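Local coordinates for Acarbose/maltose binding protein GacH (Streptomyces glaucescens, PDB 3K01), which binds acarbose and an acarbose homolog as the solute receptor of an ABC transporter, and probably maltose as well, at residues A[43-55]-A[314-328]. Residues are numbered along the deposited sequence; the frame is centred on the assembly and turned at random.
With SO4 (sulfate ion), chain B.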
ATOM      1  N   THR A  43      13.820   1.373  16.432  1.00 12.04           N
ATOM      2  CA  THR A  43      13.639  -0.072  16.365  1.00 11.99           C
ATOM      3  C   THR A  43      14.306  -0.640  15.120  1.00 11.46           C
ATOM      4  O   THR A  43      15.003  -1.672  15.198  1.00 10.93           O
ATOM      5  CB  THR A  43      12.146  -0.440  16.366  1.00 12.39           C
ATOM      6  OG1 THR A  43      11.573  -0.038  17.616  1.00 14.02           O
ATOM      7  CG2 THR A  43      11.921  -1.934  16.170  1.00 13.67           C
ATOM      8  N   TYR A  44      14.094   0.011  13.979  1.00 10.12           N
ATOM      9  CA  TYR A  44      14.693  -0.519  12.758  1.00 10.13           C
ATOM     10  C   TYR A  44      16.224  -0.445  12.782  1.00 10.71           C
ATOM     11  O   TYR A  44      16.881  -1.359  12.253  1.00 10.67           O
ATOM     12  CB  TYR A  44      14.117   0.149  11.510  1.00 10.26           C
ATOM     13  CG  TYR A  44      12.962  -0.612  10.868  1.00  9.56           C
ATOM     14  CD1 TYR A  44      13.110  -1.938  10.468  1.00  9.75           C
ATOM     15  CD2 TYR A  44      11.726  -0.006  10.652  1.00  9.19           C
ATOM     16  CE1 TYR A  44      12.059  -2.639   9.848  1.00  8.85           C
ATOM     17  CE2 TYR A  44      10.691  -0.689  10.025  1.00  8.22           C
ATOM     18  CZ  TYR A  44      10.866  -2.000   9.631  1.00  9.40           C
ATOM     19  OH  TYR A  44       9.848  -2.675   8.983  1.00  9.10           O
ATOM     20  N   GLN A  45      16.800   0.612  13.373  1.00 10.11           N
ATOM     21  CA  GLN A  45      18.245   0.686  13.518  1.00 10.98           C
ATOM     22  C   GLN A  45      18.752  -0.463  14.380  1.00 11.50           C
ATOM     23  O   GLN A  45      19.763  -1.090  14.051  1.00 10.62           O
ATOM     24  CB  GLN A  45      18.680   2.031  14.098  1.00 11.33           C
ATOM     25  CG  GLN A  45      20.198   2.091  14.267  1.00 12.26           C
ATOM     26  CD  GLN A  45      20.770   3.459  14.557  1.00 13.91           C
ATOM     27  OE1 GLN A  45      21.996   3.601  14.649  1.00 17.30           O
ATOM     28  NE2 GLN A  45      19.918   4.462  14.689  1.00 13.62           N
ATOM     29  N   ALA A  46      18.064  -0.749  15.483  1.00 11.25           N
ATOM     30  CA  ALA A  46      18.482  -1.853  16.344  1.00 11.51           C
ATOM     31  C   ALA A  46      18.372  -3.185  15.617  1.00 10.97           C
ATOM     32  O   ALA A  46      19.256  -4.046  15.741  1.00 11.59           O
ATOM     33  CB  ALA A  46      17.686  -1.861  17.637  1.00 11.86           C
ATOM     34  N   LEU A  47      17.284  -3.380  14.855  1.00 11.38           N
ATOM     35  CA  LEU A  47      17.140  -4.621  14.087  1.00 11.58           C
ATOM     36  C   LEU A  47      18.261  -4.741  13.052  1.00 10.47           C
ATOM     37  O   LEU A  47      18.892  -5.793  12.945  1.00 11.70           O
ATOM     38  CB  LEU A  47      15.768  -4.666  13.393  1.00 11.45           C
ATOM     39  CG  LEU A  47      14.572  -4.861  14.316  1.00 12.45           C
ATOM     40  CD1 LEU A  47      13.257  -4.663  13.574  1.00 12.78           C
ATOM     41  CD2 LEU A  47      14.630  -6.252  14.919  1.00 13.81           C
ATOM     42  N   ALA A  48      18.539  -3.666  12.331  1.00 10.12           N
ATOM     43  CA  ALA A  48      19.590  -3.700  11.313  1.00 10.99           C
ATOM     44  C   ALA A  48      20.944  -4.018  11.939  1.00 11.62           C
ATOM     45  O   ALA A  48      21.688  -4.865  11.440  1.00 12.01           O
ATOM     46  CB  ALA A  48      19.633  -2.400  10.570  1.00 10.91           C
ATOM     47  N   GLU A  49      21.249  -3.370  13.052  1.00 11.23           N
ATOM     48  CA  GLU A  49      22.532  -3.567  13.696  1.00 12.24           C
ATOM     49  C   GLU A  49      22.624  -4.962  14.318  1.00 12.51           C
ATOM     50  O   GLU A  49      23.724  -5.493  14.494  1.00 13.34           O
ATOM     51  CB  GLU A  49      22.834  -2.423  14.685  1.00 13.05           C
ATOM     52  CG  GLU A  49      23.113  -1.102  13.962  1.00 13.93           C
ATOM     53  CD  GLU A  49      23.233   0.120  14.860  1.00 14.40           C
ATOM     54  OE1 GLU A  49      22.941   0.007  16.073  1.00 19.00           O
ATOM     55  OE2 GLU A  49      23.570   1.210  14.330  1.00 15.53           O
ATOM     56  N   GLY A  50      21.481  -5.580  14.622  1.00 12.46           N
ATOM     57  CA  GLY A  50      21.447  -6.943  15.106  1.00 13.09           C
ATOM     58  C   GLY A  50      22.057  -7.945  14.131  1.00 13.68           C
ATOM     59  O   GLY A  50      22.426  -9.056  14.533  1.00 14.41           O
ATOM     60  N   PHE A  51      22.158  -7.585  12.854  1.00 13.20           N
ATOM     61  CA  PHE A  51      22.821  -8.451  11.866  1.00 13.53           C
ATOM     62  C   PHE A  51      24.243  -8.777  12.335  1.00 14.84           C
ATOM     63  O   PHE A  51      24.779  -9.870  12.064  1.00 15.19           O
ATOM     64  CB  PHE A  51      22.844  -7.736  10.513  1.00 11.92           C
ATOM     65  CG  PHE A  51      23.431  -8.544   9.382  1.00 11.49           C
ATOM     66  CD1 PHE A  51      22.761  -9.644   8.868  1.00 11.11           C
ATOM     67  CD2 PHE A  51      24.630  -8.155   8.794  1.00 12.19           C
ATOM     68  CE1 PHE A  51      23.281 -10.365   7.789  1.00 10.40           C
ATOM     69  CE2 PHE A  51      25.174  -8.871   7.712  1.00 11.02           C
ATOM     70  CZ  PHE A  51      24.479  -9.985   7.204  1.00 11.28           C
ATOM     71  N   GLU A  52      24.843  -7.837  13.057  1.00 15.00           N
ATOM     72  CA  GLU A  52      26.238  -7.978  13.484  1.00 17.39           C
ATOM     73  C   GLU A  52      26.424  -9.043  14.560  1.00 18.97           C
ATOM     74  O   GLU A  52      27.547  -9.505  14.753  1.00 19.15           O
ATOM     75  CB  GLU A  52      26.772  -6.649  13.978  1.00 17.43           C
ATOM     76  CG  GLU A  52      26.764  -5.567  12.928  1.00 18.24           C
ATOM     77  CD  GLU A  52      27.150  -4.215  13.471  1.00 21.08           C
ATOM     78  OE1 GLU A  52      27.047  -4.016  14.711  1.00 25.56           O
ATOM     79  OE2 GLU A  52      27.562  -3.341  12.679  1.00 21.56           O
ATOM     80  N   LYS A  53      25.356  -9.416  15.265  1.00 19.66           N
ATOM     81  CA  LYS A  53      25.427 -10.499  16.255  1.00 21.85           C
ATOM     82  C   LYS A  53      25.872 -11.801  15.603  1.00 21.90           C
ATOM     83  O   LYS A  53      26.806 -12.451  16.088  1.00 22.85           O
ATOM     84  CB  LYS A  53      24.087 -10.688  16.969  1.00 22.51           C
ATOM     85  CG  LYS A  53      23.736  -9.513  17.870  1.00 24.75           C
ATOM     86  CD  LYS A  53      22.262  -9.504  18.293  1.00 28.29           C
ATOM     87  CE  LYS A  53      21.948  -8.301  19.201  1.00 28.63           C
ATOM     88  NZ  LYS A  53      22.054  -6.983  18.487  1.00 31.40           N
ATOM     89  N   GLU A  54      25.228 -12.181  14.501  1.00 22.08           N
ATOM     90  CA  GLU A  54      25.614 -13.406  13.822  1.00 22.04           C
ATOM     91  C   GLU A  54      26.710 -13.185  12.781  1.00 20.77           C
ATOM     92  O   GLU A  54      27.231 -14.158  12.245  1.00 20.86           O
ATOM     93  CB  GLU A  54      24.411 -14.113  13.209  1.00 23.15           C
ATOM     94  CG  GLU A  54      23.642 -13.245  12.252  1.00 26.17           C
ATOM     95  CD  GLU A  54      22.331 -12.763  12.816  1.00 29.72           C
ATOM     96  OE1 GLU A  54      22.331 -11.852  13.688  1.00 28.33           O
ATOM     97  OE2 GLU A  54      21.297 -13.306  12.366  1.00 31.95           O
ATOM     98  N   HIS A  55      27.057 -11.921  12.506  1.00 19.19           N
ATOM     99  CA  HIS A  55      28.130 -11.582  11.542  1.00 18.77           C
ATOM    100  C   HIS A  55      29.025 -10.448  12.043  1.00 18.74           C
ATOM    101  O   HIS A  55      28.998  -9.328  11.515  1.00 17.52           O
ATOM    102  CB  HIS A  55      27.571 -11.260  10.152  1.00 18.26           C
ATOM    103  CG  HIS A  55      26.586 -12.266   9.666  1.00 18.41           C
ATOM    104  ND1 HIS A  55      26.959 -13.466   9.101  1.00 18.78           N
ATOM    105  CD2 HIS A  55      25.233 -12.265   9.694  1.00 17.16           C
ATOM    106  CE1 HIS A  55      25.875 -14.155   8.788  1.00 19.27           C
ATOM    107  NE2 HIS A  55      24.814 -13.447   9.137  1.00 18.18           N
ATOM    108  N   ALA A 314      22.944 -11.451   2.333  1.00  8.18           N
ATOM    109  CA  ALA A 314      22.673 -11.994   3.642  1.00  8.47           C
ATOM    110  C   ALA A 314      21.901 -10.991   4.519  1.00  8.32           C
ATOM    111  O   ALA A 314      21.016 -11.386   5.301  1.00  7.76           O
ATOM    112  CB  ALA A 314      23.983 -12.403   4.317  1.00  9.34           C
ATOM    113  N   PHE A 315      22.207  -9.710   4.370  1.00  8.15           N
ATOM    114  CA  PHE A 315      21.503  -8.703   5.157  1.00  7.64           C
ATOM    115  C   PHE A 315      20.008  -8.627   4.790  1.00  7.99           C
ATOM    116  O   PHE A 315      19.151  -8.573   5.682  1.00  8.42           O
ATOM    117  CB  PHE A 315      22.162  -7.340   4.964  1.00  8.07           C
ATOM    118  CG  PHE A 315      21.518  -6.239   5.775  1.00  8.75           C
ATOM    119  CD1 PHE A 315      21.828  -6.087   7.114  1.00  9.90           C
ATOM    120  CD2 PHE A 315      20.598  -5.385   5.190  1.00  9.25           C
ATOM    121  CE1 PHE A 315      21.236  -5.078   7.871  1.00 10.67           C
ATOM    122  CE2 PHE A 315      20.000  -4.363   5.933  1.00  9.19           C
ATOM    123  CZ  PHE A 315      20.319  -4.213   7.279  1.00  8.96           C
ATOM    124  N   VAL A 316      19.687  -8.628   3.501  1.00  7.29           N
ATOM    125  CA  VAL A 316      18.268  -8.569   3.128  1.00  8.39           C
ATOM    126  C   VAL A 316      17.552  -9.849   3.506  1.00  8.01           C
ATOM    127  O   VAL A 316      16.392  -9.797   3.901  1.00  8.47           O
ATOM    128  CB  VAL A 316      18.012  -8.153   1.661  1.00  8.43           C
ATOM    129  CG1 VAL A 316      18.683  -6.822   1.361  1.00  9.25           C
ATOM    130  CG2 VAL A 316      18.420  -9.230   0.658  1.00  9.37           C
ATOM    131  N   LYS A 317      18.232 -10.990   3.438  1.00  8.17           N
ATOM    132  CA  LYS A 317      17.638 -12.217   3.931  1.00  8.07           C
ATOM    133  C   LYS A 317      17.318 -12.105   5.426  1.00  8.10           C
ATOM    134  O   LYS A 317      16.214 -12.474   5.859  1.00  8.80           O
ATOM    135  CB  LYS A 317      18.548 -13.427   3.653  1.00  8.42           C
ATOM    136  CG  LYS A 317      18.117 -14.708   4.316  1.00 10.25           C
ATOM    137  CD  LYS A 317      19.160 -15.782   4.038  1.00 13.25           C
ATOM    138  CE  LYS A 317      18.770 -17.060   4.716  1.00 16.63           C
ATOM    139  NZ  LYS A 317      19.791 -18.131   4.499  1.00 20.27           N
ATOM    140  N   TYR A 318      18.276 -11.613   6.207  1.00  7.81           N
ATOM    141  CA  TYR A 318      18.051 -11.381   7.627  1.00  8.24           C
ATOM    142  C   TYR A 318      16.894 -10.410   7.884  1.00  8.21           C
ATOM    143  O   TYR A 318      15.999 -10.717   8.681  1.00  8.64           O
ATOM    144  CB  TYR A 318      19.351 -10.866   8.248  1.00  8.82           C
ATOM    145  CG  TYR A 318      19.183 -10.226   9.606  1.00  9.83           C
ATOM    146  CD1 TYR A 318      19.006 -11.002  10.752  1.00 11.33           C
ATOM    147  CD2 TYR A 318      19.177  -8.842   9.730  1.00  9.79           C
ATOM    148  CE1 TYR A 318      18.847 -10.401  11.997  1.00 12.03           C
ATOM    149  CE2 TYR A 318      19.015  -8.235  10.971  1.00 10.26           C
ATOM    150  CZ  TYR A 318      18.850  -9.026  12.079  1.00  9.89           C
ATOM    151  OH  TYR A 318      18.669  -8.414  13.324  1.00 11.26           O
ATOM    152  N   MET A 319      16.873  -9.273   7.202  1.00  8.43           N
ATOM    153  CA  MET A 319      15.824  -8.308   7.498  1.00  8.93           C
ATOM    154  C   MET A 319      14.449  -8.788   7.042  1.00  8.94           C
ATOM    155  O   MET A 319      13.426  -8.348   7.595  1.00  9.61           O
ATOM    156  CB  MET A 319      16.166  -6.982   6.869  1.00  8.68           C
ATOM    157  CG  MET A 319      17.371  -6.273   7.474  1.00  9.57           C
ATOM    158  SD  MET A 319      17.113  -5.761   9.197  1.00 10.69           S
ATOM    159  CE  MET A 319      16.077  -4.278   9.041  1.00 12.36           C
ATOM    160  N   SER A 320      14.397  -9.672   6.045  1.00  8.28           N
ATOM    161  CA  SER A 320      13.134 -10.240   5.542  0.50  8.51           C
ATOM    162  C   SER A 320      12.707 -11.489   6.309  1.00  8.57           C
ATOM    163  O   SER A 320      11.623 -12.024   6.067  1.00  9.09           O
ATOM    164  CB  SER A 320      13.268 -10.563   4.045  0.50  8.70           C
ATOM    165  OG  SER A 320      12.043 -11.002   3.458  0.50  7.90           O
ATOM    166  N   SER A 321      13.561 -11.953   7.221  1.00  8.39           N
ATOM    167  CA  SER A 321      13.332 -13.229   7.914  1.00  8.77           C
ATOM    168  C   SER A 321      12.094 -13.215   8.814  1.00  8.89           C
ATOM    169  O   SER A 321      11.667 -12.143   9.291  1.00  9.24           O
ATOM    170  CB  SER A 321      14.564 -13.613   8.753  1.00  9.28           C
ATOM    171  OG  SER A 321      14.708 -12.755   9.879  1.00  9.84           O
ATOM    172  N   ALA A 322      11.550 -14.398   9.075  1.00  9.43           N
ATOM    173  CA  ALA A 322      10.406 -14.481   9.966  1.00  9.57           C
ATOM    174  C   ALA A 322      10.718 -13.862  11.316  1.00 10.45           C
ATOM    175  O   ALA A 322       9.885 -13.162  11.903  1.00 10.51           O
ATOM    176  CB  ALA A 322       9.963 -15.920  10.139  1.00  9.91           C
ATOM    177  N   LYS A 323      11.908 -14.122  11.841  1.00 10.65           N
ATOM    178  CA  LYS A 323      12.240 -13.588  13.150  1.00 10.65           C
ATOM    179  C   LYS A 323      12.181 -12.059  13.175  1.00  9.97           C
ATOM    180  O   LYS A 323      11.584 -11.471  14.086  1.00 10.11           O
ATOM    181  CB  LYS A 323      13.615 -14.104  13.591  1.00 12.12           C
ATOM    182  CG  LYS A 323      14.003 -13.660  14.990  1.00 15.92           C
ATOM    183  CD  LYS A 323      15.434 -14.127  15.312  1.00 21.29           C
ATOM    184  CE  LYS A 323      15.896 -13.612  16.664  1.00 24.28           C
ATOM    185  NZ  LYS A 323      17.264 -14.127  16.980  1.00 28.66           N
ATOM    186  N   VAL A 324      12.796 -11.422  12.189  1.00  8.99           N
ATOM    187  CA  VAL A 324      12.770  -9.958  12.119  1.00  9.11           C
ATOM    188  C   VAL A 324      11.360  -9.400  11.840  1.00  8.48           C
ATOM    189  O   VAL A 324      10.968  -8.417  12.459  1.00  8.43           O
ATOM    190  CB  VAL A 324      13.817  -9.412  11.143  1.00  8.75           C
ATOM    191  CG1 VAL A 324      13.674  -7.905  10.950  1.00  9.16           C
ATOM    192  CG2 VAL A 324      15.237  -9.743  11.664  1.00 10.23           C
ATOM    193  N   GLN A 325      10.591 -10.053  10.976  1.00  8.00           N
ATOM    194  CA  GLN A 325       9.218  -9.617  10.708  1.00  8.29           C
ATOM    195  C   GLN A 325       8.368  -9.697  11.959  1.00  8.49           C
ATOM    196  O   GLN A 325       7.557  -8.782  12.229  1.00  8.40           O
ATOM    197  CB  GLN A 325       8.612 -10.445   9.573  1.00  7.88           C
ATOM    198  CG  GLN A 325       9.302 -10.169   8.227  1.00  7.92           C
ATOM    199  CD  GLN A 325       8.430 -10.429   7.024  1.00  8.26           C
ATOM    200  OE1 GLN A 325       8.927 -10.445   5.880  1.00 12.95           O
ATOM    201  NE2 GLN A 325       7.158 -10.596   7.232  1.00  7.39           N
ATOM    202  N   GLN A 326       8.564 -10.746  12.756  1.00  8.96           N
ATOM    203  CA  GLN A 326       7.834 -10.875  14.019  1.00  8.61           C
ATOM    204  C   GLN A 326       8.188  -9.770  14.979  1.00  8.83           C
ATOM    205  O   GLN A 326       7.315  -9.147  15.558  1.00  9.04           O
ATOM    206  CB  GLN A 326       8.130 -12.224  14.655  1.00  9.69           C
ATOM    207  CG  GLN A 326       7.474 -12.387  16.027  1.00 10.12           C
ATOM    208  CD  GLN A 326       7.860 -13.688  16.677  1.00 12.13           C
ATOM    209  OE1 GLN A 326       8.170 -14.671  15.999  1.00 12.17           O
ATOM    210  NE2 GLN A 326       7.832 -13.705  18.001  1.00 12.35           N
ATOM    211  N   GLN A 327       9.475  -9.516  15.167  1.00  9.11           N
ATOM    212  CA  GLN A 327       9.883  -8.417  16.051  1.00  9.94           C
ATOM    213  C   GLN A 327       9.324  -7.071  15.585  1.00  9.78           C
ATOM    214  O   GLN A 327       8.942  -6.235  16.404  1.00  9.73           O
ATOM    215  CB  GLN A 327      11.392  -8.343  16.118  1.00 10.51           C
ATOM    216  CG  GLN A 327      12.064  -9.530  16.776  1.00 13.02           C
ATOM    217  CD  GLN A 327      13.560  -9.431  16.682  1.00 17.83           C
ATOM    218  OE1 GLN A 327      14.148  -9.597  15.602  1.00 18.74           O
ATOM    219  NE2 GLN A 327      14.197  -9.141  17.807  1.00 21.87           N
ATOM    220  N   THR A 328       9.270  -6.857  14.267  1.00  8.73           N
ATOM    221  CA  THR A 328       8.762  -5.617  13.716  1.00  8.55           C
ATOM    222  C   THR A 328       7.289  -5.450  14.101  1.00  8.80           C
ATOM    223  O   THR A 328       6.879  -4.359  14.516  1.00  9.25           O
ATOM    224  CB  THR A 328       8.929  -5.613  12.210  1.00  7.93           C
ATOM    225  OG1 THR A 328      10.335  -5.751  11.882  1.00  7.36           O
ATOM    226  CG2 THR A 328       8.429  -4.337  11.638  1.00  9.35           C
TER
HETATM  227  S   SO4 B 405      29.243 -16.115   8.450  1.00 31.95           S
HETATM  228  O1  SO4 B 405      27.841 -16.519   8.601  1.00 34.08           O
HETATM  229  O2  SO4 B 405      29.417 -14.692   8.727  1.00 32.46           O
HETATM  230  O3  SO4 B 405      30.075 -16.899   9.361  1.00 34.91           O
HETATM  231  O4  SO4 B 405      29.646 -16.369   7.068  1.00 32.97           O
HETATM  232  O   HOH W   1      10.381  -5.330   9.145  1.00  8.42           O
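Tyr318 and Phe51 each send their CG anti to the backbone N (chi1 164° and -177°), and the two side chains run alongside each other in opposing directions, with Phe51 CB off-centre over the Tyr318 ring. That extension carries the Tyr318 hydroxyl to the carbonyl of Leu47, where OH donates to Leu47 O at 2.7 Å, only slightly tilted from the carbonyl plane. Tyrosine suits this place because its ring fills a hole among Leu47, Ala48, Phe51 and Glu54 while its hydroxyl supplies a donor to that backbone carbonyl. Phe51 CA lies over one ring face and Val324 CG2 over the opposite one, which fixes the ring's rotation. Gly50 has no side chain, so the hydroxyl can lie close to its backbone, Tyr318 OH 3.5 Å from Gly50 C.

Phe51 belongs to an aromatic cluster. The edge of Phe315 points at its face in a T-shaped pair, planes at 81°, and Phe315 CA makes a CH-pi contact 4.0 Å from the Phe51 ring centroid. Ala48 is small enough for its CB to rest 3.8 Å from Phe315 CZ. Farther along, Leu47 is a knob among Met319, Val324, Gln327 and Thr328, its CD1 4.2 Å from Val324 CG1, and the flexible thioether of Met319 bends to bring CE within 4.0 Å of Tyr44 CD1. A water joins Tyr44 OH to Thr328 OG1, which also donates to Val324 O.

Val30 and Phe32 of strand 28-34 border the same core, so helices 41-49 and 51-54 meet 309-320 and 322-332 beside this strand in the two-lobed solute-binding-protein fold. The mainly apolar chemistry, with one direct hydrogen bond and one water bridge, is consistent with cohesion coming largely from ring and methyl packing, the polar links probably contributing to the alignment.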